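Local coordinates for protein putative isocitrate dehydrogenase, NAD-dependent (Methylococcus capsulatus, PDB 6LKY) that probably catalyses the NAD-dependent oxidative decarboxylation of isocitrate to 2-oxoglutarate with the help of magnesium, and holds bound NAD in the crystal, at residues M211-Q216 / D231-L236; Y156-A161 / P197-D202; K148-I153 / L186-E191. The protein carries 1 engineered substitution. One frame throughout, in Å; residues are numbered along the deposited sequence. Where two conformers were deposited one is given.

Contact 1. Residues M211-Q216 / D231-L236; sequences MQMVMQ and DILSDL
Leu233 and Leu236 of helix 227-240 meet Met213 and Val214 of helix 206-215, four buried residues in three pairings between helices whose segments run nearly parallel (12°) with axes 10.8 Å apart. At the start of the second segment Asp231 turns from this seam to the dimer interface, where its OD2 forms a salt bridge with Lys174 of the second subunit. Two residues on, Leu233 receives the end of Met213. The methionine chain runs straight through chi2 (-174°) and then bends at chi3 (68°), which sets SD against Leu233 CG at 3.9 Å and brings the methyl to the main chain of the opposite helix, with CE 3.8 Å from Leu233 O. The two side chains cross at about a right angle, and Ser210 also touches Leu233. Ser234 points to the other side of its helix and is hydrogen-bonded to Arg95. Asp235 follows and, like Asp231, lies close to Asp207 of the second subunit; this gathering of carboxylates is consistent with the magnesium binding expected of the family. Leu236 closes the walk: its CD2 methyl enters the angle between the two residues opposite, 3.9 Å from Met213 CB and 3.7 Å from Val214 CG1, the latter distance holding for one of two valine conformers. No hydrogen bond spans the pair of helices; the side chains that meet are sulfur and hydrocarbon, and the one polar atom touched is the Leu233 carbonyl oxygen, approached by a methyl. Cohesion therefore rests on dispersion and burial, while polar groups of helix 227-240 face Arg95 and the partner subunit.

Contact 2. Residues Y156-A161 / P197-D202; sequences YAFDYA and PDIEFD
Phe158 on helix 147-163 and Ile199, just before strand 200-205, mark the closest backbone approach, their CA atoms 7.3 Å apart, where the helix passes the beginning of the strand. The phenyl ring of Phe158 does most of the touching. With CG placed anti to the carbonyl carbon (chi1 -80°), the ring extends from the helix into the gap and presents its edge: CD1 lies 3.8 Å from Ile199 CB, which sits in the ring plane, and Ile199 CG2, somewhat out of that plane, is also 3.8 Å from CD1. That methyl branch also approaches the helix one turn on, CG2 standing 4.3 Å from Ala161 CB. Farther out, the tip of the ring reaches the strand itself, with Phe158 CZ only 3.4 Å from Phe201 CD1, a tight contact. The two phenyl rings have centroids 5.7 Å apart and planes inclined at 40°, an oblique meeting that is neither a stack nor a T-shape. Tyr196 stacks on Phe158 and adds a hydrogen bond between its hydroxyl and Asp159, while Asp198 forms a salt bridge with Arg162, so polar links flank the apolar centre. Were Phe158 replaced by an alanine, a gap would probably open between helix and strand, with Tyr196 left without its stacking partner and Phe201 without the ring that meets its CD1. Ile192 and Ala193 of helix 181-193 touch the Phe158 ring as well, and strand 200-205 pairs in parallel with strand 168-173. Helix 147-163 thus packs beside the beta-alpha-beta unit of strand 168-173, helix 181-193 and strand 200-205, at one margin of the large mixed sheet characteristic of the isocitrate and isopropylmalate dehydrogenase fold.

Contact 3. Residues K148-I153 / L186-E191; sequences KGSERI and LEIGRE
Glu151, which touches Ile188 through the CG of its side chain, directs its flat carboxylate to a neighbour on its own helix: Lys148 NZ forms a salt bridge with Glu151 OE1 at 3.0 Å and has a weak hydrogen bond to OE2. The other flat group, the Arg190 guanidinium, carries Leu186 CD2 over the centre of one face, 3.9 Å above the plane, and its NH2 is engaged in a salt bridge with Asp203. Helices 147-163 and 181-193, neighbours in the alpha/beta fold, pack against each other, with Arg190 on the far side of the second. Glu151 and Ile188 mark their closest backbone approach in these segments, CA to CA 6.6 Å, and Ile188 is the residue that fills the space between them. Its two branches divide the work. With chi1 at -72°, CG1 lies beside the backbone N and points on across the gap, which brings CD1 to 3.9 Å from Ser150 CB; CG2, the other branch, faces Glu151, the residue after Ser150, and lies 3.9 Å from its CG. The glutamate crosses the isoleucine at about a right angle, offering its aliphatic stem while its charged end stays with the lysine. A similar division holds at Ser150, which gives its CB to the apolar contact while OG is hydrogen-bonded to Thr146 O one turn back. Phe185 also packs on Ser150, and Leu186 touches Val73 of the second subunit, so helix 181-193 bridges its neighbouring helix and the dimer partner. Ile188 CG2 approaches even the main chain, ending 4.0 Å from Glu151 N.

Contacts 2 and 3 adjoin, their centres 12 Å apart: both use helix 147-163, and Phe201 CZ of contact 2 packs 3.9 Å from Gly189 O of contact 3. Contact 1 stands apart, its centre 20 Å from that of contact 2 and 22 Å from that of contact 3, yet strand 200-205 runs directly into helix 206-215, so the chain leads from contact 2 to contact 1. That helix brings Met211 to a bound NAD, although the Val214 side chain stays about 11 Å from the cofactor; an acetyl group, probably from the crystallisation liquor, lies about 5 Å from the Val214 side chain. Contacts 1 and 3 both reach the second subunit, whereas contact 2 stays within its own chain.

Contact 1. Residues M211-Q216 / D231-L236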
loop_
_atom_site.group_PDB
_atom_site.type_symbol
_atom_site.label_atom_id
_atom_site.label_comp_id
_atom_site.label_asym_id
_atom_site.label_seq_id
_atom_site.Cartn_x
_atom_site.Cartn_y
_atom_site.Cartn_z
ATOM N N MET A 211 -6.319 1.814 -4.344
ATOM C CA MET A 211 -7.405 2.772 -4.570
ATOM C C MET A 211 -8.763 2.070 -4.523
ATOM O O MET A 211 -9.693 2.521 -3.841
ATOM C CB MET A 211 -7.204 3.479 -5.915
ATOM C CG MET A 211 -8.368 4.375 -6.373
ATOM S SD MET A 211 -9.720 3.424 -7.126
ATOM C CE MET A 211 -8.926 2.775 -8.622
ATOM N N GLN A 212 -8.869 0.927 -5.205
ATOM C CA GLN A 212 -10.133 0.199 -5.271
ATOM C C GLN A 212 -10.536 -0.324 -3.899
ATOM O O GLN A 212 -11.725 -0.308 -3.546
ATOM C CB GLN A 212 -10.017 -0.951 -6.281
ATOM C CG GLN A 212 -10.146 -0.479 -7.750
ATOM C CD GLN A 212 -9.551 -1.457 -8.784
ATOM O OE1 GLN A 212 -9.382 -2.645 -8.506
ATOM N NE2 GLN A 212 -9.226 -0.943 -9.983
ATOM N N MET A 213 -9.560 -0.742 -3.091
ATOM C CA MET A 213 -9.878 -1.218 -1.749
ATOM C C MET A 213 -10.423 -0.096 -0.879
ATOM O O MET A 213 -11.351 -0.319 -0.085
ATOM C CB MET A 213 -8.653 -1.843 -1.096
ATOM C CG MET A 213 -8.290 -3.184 -1.684
ATOM S SD MET A 213 -6.937 -3.985 -0.798
ATOM C CE MET A 213 -7.789 -4.313 0.761
ATOM N N VAL A 214 -9.882 1.120 -0.996
ATOM C CA VAL A 214 -10.458 2.162 -0.133
ATOM C C VAL A 214 -11.818 2.647 -0.654
ATOM O O VAL A 214 -12.647 3.116 0.135
ATOM C CB VAL A 214 -9.516 3.363 0.083
ATOM C CG1 VAL A 214 -8.253 2.935 0.808
ATOM C CG2 VAL A 214 -9.201 4.074 -1.221
ATOM N N MET A 215 -12.078 2.553 -1.964
ATOM C CA MET A 215 -13.333 3.100 -2.486
ATOM C C MET A 215 -14.506 2.116 -2.513
ATOM O O MET A 215 -15.657 2.529 -2.365
ATOM C CB MET A 215 -13.123 3.621 -3.900
ATOM C CG MET A 215 -12.166 4.779 -3.927
ATOM S SD MET A 215 -12.057 5.529 -5.541
ATOM C CE MET A 215 -13.567 6.504 -5.537
ATOM N N GLN A 216 -14.235 0.845 -2.687
ATOM C CA GLN A 216 -15.056 -0.329 -2.939
ATOM C C GLN A 216 -14.483 -1.679 -2.569
ATOM O O GLN A 216 -14.349 -2.571 -3.415
ATOM C CB GLN A 216 -15.487 -0.272 -4.379
ATOM C CG GLN A 216 -16.737 -0.997 -4.713
ATOM C CD GLN A 216 -17.198 -0.623 -6.054
ATOM O OE1 GLN A 216 -16.734 -1.150 -7.003
ATOM N NE2 GLN A 216 -18.530 -0.166 -6.028
ATOM N N ASP A 231 1.462 -7.775 3.066
ATOM C CA ASP A 231 1.574 -6.996 4.301
ATOM C C ASP A 231 0.825 -5.662 4.196
ATOM O O ASP A 231 -0.025 -5.325 5.042
ATOM C CB ASP A 231 3.061 -6.776 4.598
ATOM C CG ASP A 231 3.300 -5.886 5.791
ATOM O OD1 ASP A 231 2.660 -6.092 6.847
ATOM O OD2 ASP A 231 4.133 -4.975 5.663
ATOM N N ILE A 232 1.087 -4.916 3.124
ATOM C CA ILE A 232 0.519 -3.576 2.996
ATOM C C ILE A 232 -0.996 -3.649 2.814
ATOM O O ILE A 232 -1.760 -2.917 3.461
ATOM C CB ILE A 232 1.193 -2.826 1.830
ATOM C CG1 ILE A 232 2.657 -2.520 2.146
ATOM C CG2 ILE A 232 0.436 -1.538 1.491
ATOM C CD1 ILE A 232 3.435 -1.997 0.935
ATOM N N LEU A 233 -1.452 -4.541 1.932
ATOM C CA LEU A 233 -2.874 -4.636 1.613
ATOM C C LEU A 233 -3.683 -5.137 2.798
ATOM O O LEU A 233 -4.799 -4.656 3.040
ATOM C CB LEU A 233 -3.076 -5.565 0.421
ATOM C CG LEU A 233 -3.168 -4.985 -0.988
ATOM C CD1 LEU A 233 -2.832 -3.507 -1.058
ATOM C CD2 LEU A 233 -2.265 -5.787 -1.889
ATOM N N SER A 234 -3.149 -6.113 3.540
ATOM C CA SER A 234 -3.876 -6.611 4.698
ATOM C C SER A 234 -3.955 -5.556 5.799
ATOM O O SER A 234 -4.957 -5.510 6.525
ATOM C CB SER A 234 -3.247 -7.922 5.199
ATOM O OG SER A 234 -1.944 -7.738 5.727
ATOM N N ASP A 235 -2.945 -4.670 5.923
ATOM C CA ASP A 235 -3.095 -3.578 6.894
ATOM C C ASP A 235 -4.100 -2.530 6.417
ATOM O O ASP A 235 -4.834 -1.941 7.226
ATOM C CB ASP A 235 -1.749 -2.925 7.175
ATOM C CG ASP A 235 -0.968 -3.665 8.229
ATOM O OD1 ASP A 235 -1.275 -4.862 8.439
ATOM O OD2 ASP A 235 -0.051 -3.060 8.833
ATOM N N LEU A 236 -4.128 -2.262 5.113
ATOM C CA LEU A 236 -5.178 -1.420 4.554
ATOM C C LEU A 236 -6.564 -1.983 4.907
ATOM O O LEU A 236 -7.455 -1.254 5.368
ATOM C CB LEU A 236 -4.965 -1.308 3.036
ATOM C CG LEU A 236 -5.615 -0.224 2.163
ATOM C CD1 LEU A 236 -5.092 -0.298 0.722
ATOM C CD2 LEU A 236 -7.136 -0.325 2.158
#

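Contact 2. Residues Y156-A161 / P197-D202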
loop_
_atom_site.group_PDB
_atom_site.type_symbol
_atom_site.label_atom_id
_atom_site.label_comp_id
_atom_site.label_asym_id
_atom_site.label_seq_id
_atom_site.Cartn_x
_atom_site.Cartn_y
_atom_site.Cartn_z
ATOM N N TYR A 156 -2.702 -22.541 -3.064
ATOM C CA TYR A 156 -3.332 -22.400 -1.755
ATOM C C TYR A 156 -4.503 -21.435 -1.819
ATOM O O TYR A 156 -5.543 -21.681 -1.203
ATOM C CB TYR A 156 -2.342 -21.932 -0.684
ATOM C CG TYR A 156 -2.975 -21.908 0.704
ATOM C CD1 TYR A 156 -3.833 -20.887 1.084
ATOM C CD2 TYR A 156 -2.731 -22.924 1.616
ATOM C CE1 TYR A 156 -4.432 -20.875 2.321
ATOM C CE2 TYR A 156 -3.315 -22.915 2.869
ATOM C CZ TYR A 156 -4.170 -21.893 3.209
ATOM O OH TYR A 156 -4.766 -21.869 4.452
ATOM N N ALA A 157 -4.348 -20.319 -2.541
ATOM C CA ALA A 157 -5.438 -19.347 -2.610
ATOM C C ALA A 157 -6.670 -19.946 -3.296
ATOM O O ALA A 157 -7.801 -19.764 -2.832
ATOM C CB ALA A 157 -4.977 -18.074 -3.334
ATOM N N PHE A 158 -6.471 -20.659 -4.407
ATOM C CA PHE A 158 -7.624 -21.272 -5.085
ATOM C C PHE A 158 -8.266 -22.376 -4.240
ATOM O O PHE A 158 -9.503 -22.452 -4.144
ATOM C CB PHE A 158 -7.206 -21.819 -6.448
ATOM C CG PHE A 158 -7.125 -20.766 -7.523
ATOM C CD1 PHE A 158 -8.269 -20.276 -8.117
ATOM C CD2 PHE A 158 -5.903 -20.281 -7.941
ATOM C CE1 PHE A 158 -8.194 -19.321 -9.116
ATOM C CE2 PHE A 158 -5.820 -19.316 -8.932
ATOM C CZ PHE A 158 -6.968 -18.841 -9.522
ATOM N N ASP A 159 -7.449 -23.254 -3.638
ATOM C CA ASP A 159 -7.981 -24.298 -2.763
ATOM C C ASP A 159 -8.742 -23.692 -1.597
ATOM O O ASP A 159 -9.805 -24.196 -1.212
ATOM C CB ASP A 159 -6.862 -25.203 -2.238
ATOM C CG ASP A 159 -6.227 -26.042 -3.322
ATOM O OD1 ASP A 159 -6.803 -26.117 -4.425
ATOM O OD2 ASP A 159 -5.145 -26.625 -3.077
ATOM N N TYR A 160 -8.224 -22.596 -1.030
ATOM C CA TYR A 160 -8.907 -21.932 0.073
ATOM C C TYR A 160 -10.235 -21.364 -0.385
ATOM O O TYR A 160 -11.237 -21.471 0.328
ATOM C CB TYR A 160 -8.029 -20.821 0.655
ATOM C CG TYR A 160 -8.711 -19.998 1.741
ATOM C CD1 TYR A 160 -9.540 -18.914 1.421
ATOM C CD2 TYR A 160 -8.529 -20.311 3.083
ATOM C CE1 TYR A 160 -10.175 -18.182 2.418
ATOM C CE2 TYR A 160 -9.149 -19.581 4.082
ATOM C CZ TYR A 160 -9.964 -18.523 3.746
ATOM O OH TYR A 160 -10.558 -17.809 4.752
ATOM N N ALA A 161 -10.254 -20.735 -1.562
ATOM C CA ALA A 161 -11.504 -20.222 -2.117
ATOM C C ALA A 161 -12.549 -21.331 -2.268
ATOM O O ALA A 161 -13.718 -21.136 -1.920
ATOM C CB ALA A 161 -11.232 -19.532 -3.455
ATOM N N PRO A 197 -11.582 -23.794 -13.092
ATOM C CA PRO A 197 -12.609 -23.062 -13.855
ATOM C C PRO A 197 -13.838 -22.699 -13.038
ATOM O O PRO A 197 -14.607 -21.827 -13.461
ATOM C CB PRO A 197 -12.955 -24.032 -14.993
ATOM C CG PRO A 197 -12.683 -25.371 -14.416
ATOM C CD PRO A 197 -11.481 -25.202 -13.523
ATOM N N ASP A 198 -14.053 -23.347 -11.889
ATOM C CA ASP A 198 -15.142 -22.966 -10.996
ATOM C C ASP A 198 -14.880 -21.648 -10.285
ATOM O O ASP A 198 -15.828 -21.046 -9.759
ATOM C CB ASP A 198 -15.375 -24.049 -9.933
ATOM C CG ASP A 198 -14.075 -24.517 -9.261
ATOM O OD1 ASP A 198 -13.095 -24.820 -9.967
ATOM O OD2 ASP A 198 -14.034 -24.582 -8.013
ATOM N N ILE A 199 -13.628 -21.186 -10.261
ATOM C CA ILE A 199 -13.241 -20.007 -9.501
ATOM C C ILE A 199 -12.934 -18.892 -10.485
ATOM O O ILE A 199 -12.239 -19.091 -11.489
ATOM C CB ILE A 199 -12.052 -20.256 -8.564
ATOM C CG1 ILE A 199 -12.285 -21.524 -7.734
ATOM C CG2 ILE A 199 -11.873 -19.037 -7.647
ATOM C CD1 ILE A 199 -13.424 -21.399 -6.714
ATOM N N GLU A 200 -13.470 -17.729 -10.172
ATOM C CA GLU A 200 -13.410 -16.548 -11.003
ATOM C C GLU A 200 -11.973 -16.009 -10.822
ATOM O O GLU A 200 -11.476 -15.956 -9.692
ATOM C CB GLU A 200 -14.449 -15.654 -10.345
ATOM C CG GLU A 200 -15.864 -15.824 -10.919
ATOM C CD GLU A 200 -16.843 -14.695 -10.691
ATOM O OE1 GLU A 200 -16.858 -14.131 -9.570
ATOM O OE2 GLU A 200 -17.826 -14.645 -11.485
ATOM N N PHE A 201 -11.283 -15.600 -11.891
ATOM C CA PHE A 201 -9.895 -15.147 -11.745
ATOM C C PHE A 201 -9.666 -13.814 -12.441
ATOM O O PHE A 201 -10.010 -13.667 -13.617
ATOM C CB PHE A 201 -8.870 -16.170 -12.282
ATOM C CG PHE A 201 -7.412 -15.728 -12.100
ATOM C CD1 PHE A 201 -6.836 -15.670 -10.833
ATOM C CD2 PHE A 201 -6.643 -15.349 -13.195
ATOM C CE1 PHE A 201 -5.520 -15.260 -10.667
ATOM C CE2 PHE A 201 -5.321 -14.939 -13.044
ATOM C CZ PHE A 201 -4.754 -14.888 -11.777
ATOM N N ASP A 202 -9.079 -12.847 -11.716
ATOM C CA ASP A 202 -8.582 -11.624 -12.336
ATOM C C ASP A 202 -7.302 -11.154 -11.634
ATOM O O ASP A 202 -6.803 -11.793 -10.702
ATOM C CB ASP A 202 -9.680 -10.544 -12.378
ATOM C CG ASP A 202 -10.160 -10.113 -11.011
ATOM O OD1 ASP A 202 -9.600 -10.530 -9.974
ATOM O OD2 ASP A 202 -11.135 -9.338 -10.978
#

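Contact 3. Residues K148-I153 / L186-E191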
loop_
_atom_site.group_PDB
_atom_site.type_symbol
_atom_site.label_atom_id
_atom_site.label_comp_id
_atom_site.label_asym_id
_atom_site.label_seq_id
_atom_site.Cartn_x
_atom_site.Cartn_y
_atom_site.Cartn_z
ATOM N N LYS A 148 8.400 -22.418 -7.585
ATOM C CA LYS A 148 7.626 -23.318 -6.740
ATOM C C LYS A 148 6.967 -22.570 -5.585
ATOM O O LYS A 148 5.839 -22.915 -5.201
ATOM C CB LYS A 148 8.492 -24.469 -6.202
ATOM C CG LYS A 148 9.387 -25.175 -7.228
ATOM C CD LYS A 148 8.655 -26.265 -8.029
ATOM C CE LYS A 148 7.947 -25.693 -9.280
ATOM N NZ LYS A 148 7.499 -26.753 -10.252
ATOM N N GLY A 149 7.600 -21.495 -5.087
ATOM C CA GLY A 149 6.937 -20.643 -4.105
ATOM C C GLY A 149 5.663 -20.016 -4.636
ATOM O O GLY A 149 4.626 -20.002 -3.953
ATOM N N SER A 150 5.711 -19.523 -5.878
ATOM C CA SER A 150 4.525 -18.927 -6.491
ATOM C C SER A 150 3.431 -19.963 -6.708
ATOM O O SER A 150 2.251 -19.708 -6.429
ATOM C CB SER A 150 4.900 -18.267 -7.818
ATOM O OG SER A 150 6.016 -17.429 -7.652
ATOM N N GLU A 151 3.805 -21.122 -7.256
ATOM C CA GLU A 151 2.843 -22.193 -7.489
ATOM C C GLU A 151 2.106 -22.555 -6.213
ATOM O O GLU A 151 0.871 -22.665 -6.198
ATOM C CB GLU A 151 3.549 -23.427 -8.054
ATOM C CG GLU A 151 3.834 -23.346 -9.541
ATOM C CD GLU A 151 4.753 -24.460 -9.995
ATOM O OE1 GLU A 151 5.045 -25.331 -9.152
ATOM O OE2 GLU A 151 5.190 -24.461 -11.175
ATOM N N ARG A 152 2.847 -22.751 -5.124
ATOM C CA ARG A 152 2.179 -23.237 -3.927
ATOM C C ARG A 152 1.294 -22.158 -3.305
ATOM O O ARG A 152 0.182 -22.469 -2.854
ATOM C CB ARG A 152 3.202 -23.796 -2.931
ATOM C CG ARG A 152 4.209 -22.804 -2.354
ATOM C CD ARG A 152 5.152 -23.514 -1.368
ATOM N NE ARG A 152 6.159 -22.608 -0.817
ATOM C CZ ARG A 152 7.131 -22.987 0.007
ATOM N NH1 ARG A 152 7.230 -24.256 0.379
ATOM N NH2 ARG A 152 7.996 -22.093 0.474
ATOM N N ILE A 153 1.718 -20.879 -3.320
ATOM C CA ILE A 153 0.838 -19.869 -2.717
ATOM C C ILE A 153 -0.415 -19.652 -3.570
ATOM O O ILE A 153 -1.521 -19.464 -3.035
ATOM C CB ILE A 153 1.583 -18.540 -2.427
ATOM C CG1 ILE A 153 0.732 -17.658 -1.498
ATOM C CG2 ILE A 153 1.898 -17.741 -3.695
ATOM C CD1 ILE A 153 0.496 -18.268 -0.111
ATOM N N LEU A 186 2.649 -13.389 -11.808
ATOM C CA LEU A 186 1.419 -13.230 -12.585
ATOM C C LEU A 186 1.252 -14.348 -13.624
ATOM O O LEU A 186 0.162 -14.910 -13.786
ATOM C CB LEU A 186 1.429 -11.861 -13.273
ATOM C CG LEU A 186 0.257 -11.563 -14.215
ATOM C CD1 LEU A 186 -1.073 -11.645 -13.475
ATOM C CD2 LEU A 186 0.418 -10.199 -14.854
ATOM N N GLU A 187 2.322 -14.661 -14.358
ATOM C CA GLU A 187 2.252 -15.692 -15.392
ATOM C C GLU A 187 1.886 -17.047 -14.798
ATOM O O GLU A 187 1.027 -17.772 -15.329
ATOM C CB GLU A 187 3.591 -15.763 -16.122
ATOM C CG GLU A 187 3.706 -16.890 -17.130
ATOM C CD GLU A 187 5.146 -17.133 -17.522
ATOM O OE1 GLU A 187 5.778 -16.178 -18.028
ATOM O OE2 GLU A 187 5.648 -18.264 -17.311
ATOM N N ILE A 188 2.526 -17.401 -13.680
ATOM C CA ILE A 188 2.185 -18.649 -13.009
ATOM C C ILE A 188 0.734 -18.633 -12.534
ATOM O O ILE A 188 0.017 -19.637 -12.657
ATOM C CB ILE A 188 3.172 -18.910 -11.860
ATOM C CG1 ILE A 188 4.535 -19.301 -12.444
ATOM C CG2 ILE A 188 2.614 -19.959 -10.940
ATOM C CD1 ILE A 188 5.689 -19.261 -11.457
ATOM N N GLY A 189 0.273 -17.500 -11.990
ATOM C CA GLY A 189 -1.116 -17.416 -11.563
ATOM C C GLY A 189 -2.098 -17.633 -12.703
ATOM O O GLY A 189 -3.113 -18.322 -12.544
ATOM N N ARG A 190 -1.823 -17.029 -13.862
ATOM C CA ARG A 190 -2.683 -17.233 -15.026
ATOM C C ARG A 190 -2.704 -18.693 -15.453
ATOM O O ARG A 190 -3.756 -19.220 -15.835
ATOM C CB ARG A 190 -2.236 -16.343 -16.185
ATOM C CG ARG A 190 -2.573 -14.896 -15.926
ATOM C CD ARG A 190 -2.058 -13.970 -16.988
ATOM N NE ARG A 190 -2.668 -12.659 -16.808
ATOM C CZ ARG A 190 -2.264 -11.557 -17.424
ATOM N NH1 ARG A 190 -1.230 -11.598 -18.254
ATOM N NH2 ARG A 190 -2.890 -10.412 -17.203
ATOM N N GLU A 191 -1.556 -19.371 -15.386
ATOM C CA GLU A 191 -1.548 -20.783 -15.755
ATOM C C GLU A 191 -2.359 -21.608 -14.762
ATOM O O GLU A 191 -3.202 -22.422 -15.156
ATOM C CB GLU A 191 -0.111 -21.296 -15.867
ATOM C CG GLU A 191 0.549 -20.882 -17.176
ATOM C CD GLU A 191 2.073 -20.994 -17.163
ATOM O OE1 GLU A 191 2.698 -20.505 -18.131
ATOM O OE2 GLU A 191 2.647 -21.556 -16.198
#